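PDB 4WO7: foldase protein PrsA from Bacillus subtilis, which helps secreted proteins fold after they cross the cell membrane and has peptidyl-prolyl cis-trans isomerase activity, which is not essential for its function in vivo. Local coordinates for residues 122-127 with 154-159; 173-178 with 195-200; 180-185 with 201-206. All coordinates share one frame; numbering follows the deposited sequence.

Contact 1: residues 122-127 with 154-159; sequences ASHILV and STDSSA
L126 meets S154 and T155 through its backbone. Its N-H runs almost straight (177°) to S154 OG, with N and OG 2.8 Å apart. Its carbonyl takes two donors: T155 N lies 2.8 Å from L126 O, somewhat tilted from the carbonyl plane, whereas T155 OG1 sits well above it. Small hydroxyl residues suit this place, able to bond a strand's backbone closely. S154 OG stands opposite its own N across CA-CB (chi1 -164°), turned to the strand. The L126 side chain lays CD2 against T155 CB, 4.0 Å away.

Further along, the H124 ring presents its CE1 edge to D156 and S158, with the carboxylate plane turned 66° from the ring. Strand 119-127 lies within the four-stranded sheet of the parvulin-type isomerase domain, and the H124 ring meets that of H201 at a small angle, consistent with the family's paired histidines.

S158 N to D156 OD2, 3.1 Å, makes an Asx turn that fixes the loop beside the ring; S158 OG adds a second bond to the same oxygen, 2.7 Å away. With an alanine at D156, both S158 donors would probably lose their acceptor and the histidine edge its neighbouring carboxylate. Behind the strand, I125 packs on F146.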
loop_
_atom_site.group_PDB
_atom_site.type_symbol
_atom_site.label_atom_id
_atom_site.label_comp_id
_atom_site.label_asym_id
_atom_site.label_seq_id
_atom_site.Cartn_x
_atom_site.Cartn_y
_atom_site.Cartn_z
ATOM N N ALA A 122 -7.424 -19.649 -21.602
ATOM C CA ALA A 122 -7.460 -21.014 -21.067
ATOM C C ALA A 122 -7.870 -21.089 -19.592
ATOM O O ALA A 122 -7.689 -20.141 -18.830
ATOM C CB ALA A 122 -6.107 -21.670 -21.251
ATOM N N SER A 123 -8.434 -22.232 -19.211
ATOM C CA SER A 123 -8.707 -22.550 -17.812
ATOM C C SER A 123 -7.786 -23.663 -17.334
ATOM O O SER A 123 -7.287 -24.442 -18.145
ATOM C CB SER A 123 -10.160 -22.975 -17.621
ATOM O OG SER A 123 -11.052 -21.993 -18.101
ATOM N N HIS A 124 -7.548 -23.729 -16.025
ATOM C CA HIS A 124 -6.773 -24.831 -15.456
ATOM C C HIS A 124 -7.269 -25.276 -14.083
ATOM O O HIS A 124 -7.960 -24.539 -13.375
ATOM C CB HIS A 124 -5.293 -24.466 -15.357
ATOM C CG HIS A 124 -4.930 -23.746 -14.095
ATOM N ND1 HIS A 124 -5.596 -22.628 -13.653
ATOM C CD2 HIS A 124 -3.957 -23.994 -13.182
ATOM C CE1 HIS A 124 -5.051 -22.211 -12.520
ATOM N NE2 HIS A 124 -4.059 -23.023 -12.215
ATOM N N ILE A 125 -6.908 -26.508 -13.738
ATOM C CA ILE A 125 -7.175 -27.089 -12.427
ATOM C C ILE A 125 -5.864 -27.502 -11.776
ATOM O O ILE A 125 -5.163 -28.384 -12.270
ATOM C CB ILE A 125 -8.120 -28.290 -12.537
ATOM C CG1 ILE A 125 -9.446 -27.820 -13.140
ATOM C CG2 ILE A 125 -8.366 -28.903 -11.158
ATOM C CD1 ILE A 125 -10.476 -28.906 -13.360
ATOM N N LEU A 126 -5.545 -26.860 -10.658
ATOM C CA LEU A 126 -4.286 -27.103 -9.965
ATOM C C LEU A 126 -4.452 -28.041 -8.768
ATOM O O LEU A 126 -5.270 -27.792 -7.883
ATOM C CB LEU A 126 -3.697 -25.768 -9.507
ATOM C CG LEU A 126 -2.392 -25.850 -8.721
ATOM C CD1 LEU A 126 -1.303 -26.486 -9.574
ATOM C CD2 LEU A 126 -1.984 -24.467 -8.248
ATOM N N VAL A 127 -3.663 -29.113 -8.743
ATOM C CA VAL A 127 -3.712 -30.086 -7.649
ATOM C C VAL A 127 -2.308 -30.550 -7.246
ATOM O O VAL A 127 -1.328 -30.227 -7.917
ATOM C CB VAL A 127 -4.549 -31.317 -8.024
ATOM C CG1 VAL A 127 -6.000 -30.909 -8.281
ATOM C CG2 VAL A 127 -3.977 -31.990 -9.256
ATOM N N SER A 154 -9.382 -27.403 -7.512
ATOM C CA SER A 154 -8.244 -26.543 -7.839
ATOM C C SER A 154 -7.758 -25.764 -6.618
ATOM O O SER A 154 -8.547 -25.280 -5.808
ATOM C CB SER A 154 -8.577 -25.581 -8.980
ATOM O OG SER A 154 -7.379 -25.025 -9.509
ATOM N N THR A 155 -6.437 -25.653 -6.514
ATOM C CA THR A 155 -5.777 -24.959 -5.416
ATOM C C THR A 155 -5.624 -23.473 -5.717
ATOM O O THR A 155 -5.509 -22.652 -4.809
ATOM C CB THR A 155 -4.366 -25.567 -5.163
ATOM O OG1 THR A 155 -4.464 -26.987 -5.000
ATOM C CG2 THR A 155 -3.686 -24.962 -3.937
ATOM N N ASP A 156 -5.652 -23.138 -7.003
ATOM C CA ASP A 156 -5.429 -21.771 -7.462
ATOM C C ASP A 156 -6.590 -20.814 -7.167
ATOM O O ASP A 156 -7.706 -21.235 -6.862
ATOM C CB ASP A 156 -5.131 -21.791 -8.963
ATOM C CG ASP A 156 -4.596 -20.470 -9.469
ATOM O OD1 ASP A 156 -3.480 -20.084 -9.060
ATOM O OD2 ASP A 156 -5.287 -19.818 -10.278
ATOM N N SER A 157 -6.295 -19.519 -7.262
ATOM C CA SER A 157 -7.267 -18.456 -7.029
ATOM C C SER A 157 -8.390 -18.456 -8.063
ATOM O O SER A 157 -9.476 -17.935 -7.812
ATOM C CB SER A 157 -6.559 -17.096 -7.052
ATOM O OG SER A 157 -5.452 -17.075 -6.169
ATOM N N SER A 158 -8.122 -19.051 -9.221
ATOM C CA SER A 158 -9.086 -19.090 -10.319
ATOM C C SER A 158 -10.157 -20.153 -10.073
ATOM O O SER A 158 -11.096 -20.295 -10.856
ATOM C CB SER A 158 -8.371 -19.368 -11.646
ATOM O OG SER A 158 -7.534 -20.509 -11.551
ATOM N N ALA A 159 -10.001 -20.894 -8.979
ATOM C CA ALA A 159 -10.892 -21.996 -8.641
ATOM C C ALA A 159 -12.355 -21.569 -8.537
ATOM O O ALA A 159 -13.246 -22.307 -8.952
ATOM C CB ALA A 159 -10.441 -22.633 -7.338
#

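Contact 2: residues 173-178 with 195-200; sequences QMDETF and KTQYGY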
loop_
_atom_site.group_PDB
_atom_site.type_symbol
_atom_site.label_atom_id
_atom_site.label_comp_id
_atom_site.label_asym_id
_atom_site.label_seq_id
_atom_site.Cartn_x
_atom_site.Cartn_y
_atom_site.Cartn_z
ATOM N N GLN A 173 3.950 -13.947 -19.053
ATOM C CA GLN A 173 2.655 -13.926 -18.380
ATOM C C GLN A 173 2.294 -15.283 -17.774
ATOM O O GLN A 173 1.148 -15.489 -17.378
ATOM C CB GLN A 173 1.548 -13.493 -19.355
ATOM C CG GLN A 173 1.733 -12.123 -20.006
ATOM C CD GLN A 173 1.634 -10.967 -19.026
ATOM O OE1 GLN A 173 1.711 -11.148 -17.813
ATOM N NE2 GLN A 173 1.419 -9.769 -19.555
HETATM N N MSE A 174 3.261 -16.199 -17.704
HETATM C CA MSE A 174 3.047 -17.520 -17.106
HETATM C C MSE A 174 4.347 -18.321 -17.061
HETATM O O MSE A 174 5.380 -17.882 -17.562
HETATM C CB MSE A 174 1.997 -18.319 -17.886
HETATM C CG MSE A 174 0.997 -19.060 -17.006
HETATM SE SE MSE A 174 -0.286 -17.864 -16.159
HETATM C CE MSE A 174 -0.539 -18.807 -14.477
ATOM N N ASP A 175 4.277 -19.505 -16.456
ATOM C CA ASP A 175 5.393 -20.447 -16.444
ATOM C C ASP A 175 5.584 -21.050 -17.836
ATOM O O ASP A 175 4.606 -21.305 -18.538
ATOM C CB ASP A 175 5.137 -21.543 -15.404
ATOM C CG ASP A 175 6.230 -22.592 -15.369
ATOM O OD1 ASP A 175 7.392 -22.263 -15.683
ATOM O OD2 ASP A 175 5.924 -23.750 -15.015
ATOM N N GLU A 176 6.833 -21.273 -18.242
ATOM C CA GLU A 176 7.095 -21.799 -19.581
ATOM C C GLU A 176 6.644 -23.243 -19.727
ATOM O O GLU A 176 6.349 -23.690 -20.832
ATOM C CB GLU A 176 8.575 -21.719 -19.946
ATOM C CG GLU A 176 9.047 -20.347 -20.359
ATOM C CD GLU A 176 10.484 -20.364 -20.838
ATOM O OE1 GLU A 176 10.885 -21.365 -21.474
ATOM O OE2 GLU A 176 11.244 -19.444 -20.473
ATOM N N THR A 177 6.589 -23.975 -18.620
ATOM C CA THR A 177 6.142 -25.360 -18.675
ATOM C C THR A 177 4.648 -25.416 -18.952
ATOM O O THR A 177 4.177 -26.267 -19.706
ATOM C CB THR A 177 6.421 -26.124 -17.358
ATOM O OG1 THR A 177 7.758 -25.873 -16.911
ATOM C CG2 THR A 177 6.226 -27.618 -17.562
ATOM N N PHE A 178 3.910 -24.497 -18.339
ATOM C CA PHE A 178 2.463 -24.451 -18.488
ATOM C C PHE A 178 2.013 -23.892 -19.832
ATOM O O PHE A 178 1.203 -24.505 -20.524
ATOM C CB PHE A 178 1.849 -23.605 -17.376
ATOM C CG PHE A 178 0.376 -23.416 -17.522
ATOM C CD1 PHE A 178 -0.502 -24.337 -16.986
ATOM C CD2 PHE A 178 -0.133 -22.340 -18.227
ATOM C CE1 PHE A 178 -1.863 -24.175 -17.122
ATOM C CE2 PHE A 178 -1.495 -22.175 -18.374
ATOM C CZ PHE A 178 -2.361 -23.098 -17.823
ATOM N N LYS A 195 2.802 -31.541 -15.131
ATOM C CA LYS A 195 3.627 -31.318 -13.949
ATOM C C LYS A 195 4.351 -29.975 -14.018
ATOM O O LYS A 195 5.001 -29.668 -15.017
ATOM C CB LYS A 195 4.644 -32.458 -13.798
ATOM C CG LYS A 195 5.692 -32.252 -12.709
ATOM C CD LYS A 195 5.052 -32.093 -11.339
ATOM C CE LYS A 195 6.089 -31.906 -10.245
ATOM N NZ LYS A 195 5.447 -31.582 -8.941
ATOM N N THR A 196 4.234 -29.181 -12.956
ATOM C CA THR A 196 4.981 -27.927 -12.845
ATOM C C THR A 196 5.410 -27.664 -11.407
ATOM O O THR A 196 5.287 -28.533 -10.540
ATOM C CB THR A 196 4.172 -26.705 -13.325
ATOM O OG1 THR A 196 3.098 -26.445 -12.411
ATOM C CG2 THR A 196 3.624 -26.918 -14.723
ATOM N N GLN A 197 5.918 -26.459 -11.165
ATOM C CA GLN A 197 6.395 -26.088 -9.841
ATOM C C GLN A 197 5.246 -26.120 -8.843
ATOM O O GLN A 197 5.405 -26.554 -7.700
ATOM C CB GLN A 197 6.993 -24.681 -9.822
ATOM C CG GLN A 197 8.160 -24.433 -10.768
ATOM C CD GLN A 197 7.776 -23.576 -11.976
ATOM O OE1 GLN A 197 6.647 -23.092 -12.086
ATOM N NE2 GLN A 197 8.727 -23.372 -12.877
ATOM N N TYR A 198 4.083 -25.654 -9.290
ATOM C CA TYR A 198 2.934 -25.481 -8.412
ATOM C C TYR A 198 2.223 -26.810 -8.175
ATOM O O TYR A 198 1.525 -26.975 -7.174
ATOM C CB TYR A 198 1.939 -24.476 -9.010
ATOM C CG TYR A 198 2.564 -23.251 -9.652
ATOM C CD1 TYR A 198 2.969 -22.160 -8.891
ATOM C CD2 TYR A 198 2.724 -23.180 -11.031
ATOM C CE1 TYR A 198 3.531 -21.042 -9.489
ATOM C CE2 TYR A 198 3.283 -22.067 -11.634
ATOM C CZ TYR A 198 3.682 -21.002 -10.860
ATOM O OH TYR A 198 4.238 -19.895 -11.459
ATOM N N GLY A 199 2.406 -27.755 -9.096
ATOM C CA GLY A 199 1.799 -29.070 -8.975
ATOM C C GLY A 199 1.443 -29.654 -10.330
ATOM O O GLY A 199 2.200 -29.517 -11.292
ATOM N N TYR A 200 0.285 -30.309 -10.394
ATOM C CA TYR A 200 -0.252 -30.844 -11.647
ATOM C C TYR A 200 -1.462 -30.084 -12.163
ATOM O O TYR A 200 -2.370 -29.725 -11.413
ATOM C CB TYR A 200 -0.621 -32.321 -11.501
ATOM C CG TYR A 200 0.572 -33.241 -11.537
ATOM C CD1 TYR A 200 1.338 -33.480 -10.407
ATOM C CD2 TYR A 200 0.934 -33.865 -12.720
ATOM C CE1 TYR A 200 2.428 -34.325 -10.456
ATOM C CE2 TYR A 200 2.018 -34.706 -12.780
ATOM C CZ TYR A 200 2.766 -34.933 -11.649
ATOM O OH TYR A 200 3.853 -35.774 -11.722
#
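T177 and T196 form the close apolar part of this contact, which rests on the buried T196, although T177 lies at the surface: their methyl-bearing branches slide past each other in opposite directions, with T177 CG2 3.9 Å from T196 CG2. The T177 methyl also reaches K195 O of the facing turn, 3.5 Å away. Threonine suits both sides, since one branch packs while the other stays polar. In T177 the methyl stands opposite the backbone N (chi1 of OG1 -46°), leaving OG1 to turn back to D175 OD2 in a weak bond.

On the exposed side, formed by Q197 and Y198, the grip is slacker. D175 and Q197 approach from opposite directions, carboxylate and amide planes 44° apart. Q197 NE2 gives D175 OD1 a weak hydrogen bond of 3.3 Å, while Q197 OE1 and D175 OD2, two acceptors, add none. The Y198 ring meets D175 CB only at its edge, 4.2 Å from CE2.

D175 is the N-cap of helix 176-183, its OD1 accepting weakly from T177 N. Opposite, T196 N bonds to G199 O at 2.6 Å and G199 N more weakly to T196 O, which closes the two-residue turn at Q197 and Y198; at the backbone angles of G199 a side chain would jam against Y198 O. T196 OG1 makes a weak hydrogen bond to H201, and F178 meets the same ring. A capped helix start against a beta-hairpin turn, next to the paired histidines, matches the parvulin fold.

Contact 3: residues 180-185 with 201-206; sequences KAAFKL and HIIKKT
Apolar packing joins I203 to A181, A182 and L185. The isoleucine points at the C-terminal part of helix 176-183 and splits its branches: CD1 lies 4.2 Å from A181 CB, and CG2 lies 4.1 Å from A182 CB. Alanines suit these positions because a single methyl lets the strand come close to the helix. L185 crosses the isoleucine at a slant, bringing its CD1 to 3.9 Å from I203 CB. Its CG, set opposite its own carbonyl carbon (chi1 -71°), aims the branch at the strand.

The aliphatic part of K205 continues this surface. Its CB rests 3.9 Å from L185 CB, and its methylenes run on, fully extended, past A182 O and the carbonyl of L185.

The side chain of K205 ends in a single polar bond: K205 NZ donates to L185 O at 2.9 Å, reaching it from 36° above the carbonyl plane. L185 N donates to A182 O, 3.1 Å away, which ties the residue back to A182.

A buried lysine thus plays two parts, greasy along its length and cationic at its tip. Its ammonium meets a backbone carbonyl following the C-terminal part of helix 176-183; that oxygen, and perhaps the nearby helix C-terminus, would probably help accommodate the charge.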
loop_
_atom_site.group_PDB
_atom_site.type_symbol
_atom_site.label_atom_id
_atom_site.label_comp_id
_atom_site.label_asym_id
_atom_site.label_seq_id
_atom_site.Cartn_x
_atom_site.Cartn_y
_atom_site.Cartn_z
ATOM N N LYS A 180 3.632 -23.421 -22.687
ATOM C CA LYS A 180 4.059 -24.212 -23.832
ATOM C C LYS A 180 3.038 -25.318 -24.053
ATOM O O LYS A 180 2.595 -25.562 -25.176
ATOM C CB LYS A 180 5.447 -24.793 -23.577
ATOM C CG LYS A 180 6.565 -23.791 -23.796
ATOM C CD LYS A 180 7.929 -24.399 -23.533
ATOM C CE LYS A 180 9.039 -23.420 -23.864
ATOM N NZ LYS A 180 10.377 -24.002 -23.587
ATOM N N ALA A 181 2.663 -25.973 -22.959
ATOM C CA ALA A 181 1.664 -27.033 -22.984
ATOM C C ALA A 181 0.284 -26.510 -23.363
ATOM O O ALA A 181 -0.479 -27.193 -24.046
ATOM C CB ALA A 181 1.601 -27.715 -21.628
ATOM N N ALA A 182 -0.036 -25.301 -22.919
ATOM C CA ALA A 182 -1.355 -24.737 -23.171
ATOM C C ALA A 182 -1.450 -24.369 -24.641
ATOM O O ALA A 182 -2.474 -24.599 -25.285
ATOM C CB ALA A 182 -1.609 -23.523 -22.291
ATOM N N PHE A 183 -0.380 -23.777 -25.163
ATOM C CA PHE A 183 -0.353 -23.341 -26.549
ATOM C C PHE A 183 -0.277 -24.509 -27.521
ATOM O O PHE A 183 -0.623 -24.362 -28.690
ATOM C CB PHE A 183 0.813 -22.386 -26.762
ATOM C CG PHE A 183 0.445 -20.955 -26.558
ATOM C CD1 PHE A 183 0.481 -20.379 -25.301
ATOM C CD2 PHE A 183 0.031 -20.190 -27.628
ATOM C CE1 PHE A 183 0.126 -19.059 -25.123
ATOM C CE2 PHE A 183 -0.324 -18.876 -27.459
ATOM C CZ PHE A 183 -0.275 -18.305 -26.207
ATOM N N LYS A 184 0.180 -25.660 -27.039
ATOM C CA LYS A 184 0.196 -26.885 -27.839
ATOM C C LYS A 184 -1.205 -27.457 -28.046
ATOM O O LYS A 184 -1.405 -28.337 -28.885
ATOM C CB LYS A 184 1.103 -27.939 -27.200
ATOM C CG LYS A 184 2.577 -27.785 -27.518
ATOM C CD LYS A 184 3.438 -28.541 -26.519
ATOM C CE LYS A 184 3.375 -30.053 -26.727
ATOM N NZ LYS A 184 4.059 -30.567 -27.942
ATOM N N LEU A 185 -2.175 -26.951 -27.293
ATOM C CA LEU A 185 -3.520 -27.516 -27.317
ATOM C C LEU A 185 -4.330 -26.985 -28.496
ATOM O O LEU A 185 -3.974 -25.977 -29.111
ATOM C CB LEU A 185 -4.254 -27.208 -26.009
ATOM C CG LEU A 185 -3.774 -27.954 -24.764
ATOM C CD1 LEU A 185 -4.413 -27.354 -23.524
ATOM C CD2 LEU A 185 -4.094 -29.440 -24.862
ATOM N N HIS A 201 -1.443 -29.848 -13.470
ATOM C CA HIS A 201 -2.441 -29.032 -14.140
ATOM C C HIS A 201 -3.270 -29.834 -15.122
ATOM O O HIS A 201 -2.751 -30.699 -15.829
ATOM C CB HIS A 201 -1.783 -27.884 -14.904
ATOM C CG HIS A 201 -1.023 -26.931 -14.040
ATOM N ND1 HIS A 201 -1.326 -25.591 -13.980
ATOM C CD2 HIS A 201 0.026 -27.121 -13.206
ATOM C CE1 HIS A 201 -0.495 -24.991 -13.145
ATOM N NE2 HIS A 201 0.334 -25.897 -12.663
ATOM N N ILE A 202 -4.564 -29.546 -15.149
ATOM C CA ILE A 202 -5.409 -29.934 -16.265
ATOM C C ILE A 202 -5.813 -28.649 -16.964
ATOM O O ILE A 202 -6.537 -27.833 -16.402
ATOM C CB ILE A 202 -6.651 -30.726 -15.829
ATOM C CG1 ILE A 202 -6.241 -32.112 -15.330
ATOM C CG2 ILE A 202 -7.609 -30.906 -17.006
ATOM C CD1 ILE A 202 -7.310 -32.813 -14.527
ATOM N N ILE A 203 -5.351 -28.486 -18.199
ATOM C CA ILE A 203 -5.570 -27.253 -18.942
ATOM C C ILE A 203 -6.626 -27.439 -20.011
ATOM O O ILE A 203 -6.646 -28.454 -20.701
ATOM C CB ILE A 203 -4.298 -26.739 -19.641
ATOM C CG1 ILE A 203 -3.081 -26.853 -18.721
ATOM C CG2 ILE A 203 -4.507 -25.288 -20.074
ATOM C CD1 ILE A 203 -1.778 -26.475 -19.393
ATOM N N LYS A 204 -7.512 -26.453 -20.123
ATOM C CA LYS A 204 -8.495 -26.434 -21.194
ATOM C C LYS A 204 -8.339 -25.137 -21.970
ATOM O O LYS A 204 -8.612 -24.053 -21.459
ATOM C CB LYS A 204 -9.919 -26.542 -20.653
ATOM C CG LYS A 204 -10.987 -26.559 -21.741
ATOM C CD LYS A 204 -12.382 -26.736 -21.162
ATOM C CE LYS A 204 -13.458 -26.325 -22.157
ATOM N NZ LYS A 204 -14.779 -26.082 -21.508
ATOM N N LYS A 205 -7.899 -25.255 -23.213
ATOM C CA LYS A 205 -7.780 -24.105 -24.091
ATOM C C LYS A 205 -9.176 -23.672 -24.510
ATOM O O LYS A 205 -9.895 -24.457 -25.124
ATOM C CB LYS A 205 -6.919 -24.457 -25.304
ATOM C CG LYS A 205 -6.562 -23.276 -26.179
ATOM C CD LYS A 205 -5.569 -23.675 -27.257
ATOM C CE LYS A 205 -5.608 -22.764 -28.469
ATOM N NZ LYS A 205 -4.539 -23.177 -29.421
ATOM N N THR A 206 -9.565 -22.437 -24.196
ATOM C CA THR A 206 -10.959 -22.052 -24.383
ATOM C C THR A 206 -11.239 -21.519 -25.770
ATOM O O THR A 206 -12.247 -21.868 -26.382
ATOM C CB THR A 206 -11.387 -20.940 -23.412
ATOM O OG1 THR A 206 -10.519 -19.818 -23.575
ATOM C CG2 THR A 206 -11.333 -21.406 -21.980
#

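How the contacts relate
All three contacts belong to the PPIC-type isomerase domain, their centres 11 to 12 Å apart. Contact 1 closes along the chain before the other two open; contacts 2 and 3 interleave, sharing helix 176-183, whose N-terminal part lies in contact 2 and whose C-terminal part lies in contact 3. Contacts 1 and 3 share the sheet: strands 119-127 and 200-207 are antiparallel neighbours, and backbone hydrogen bonds join S123 to K204 and, toward contact 2, V127 to Y200. Where they converge, H124, F178 and H201 cluster with T196, probably the isomerase's active-site region by analogy with other parvulins, which would be framed by loop, helix and hairpin turn.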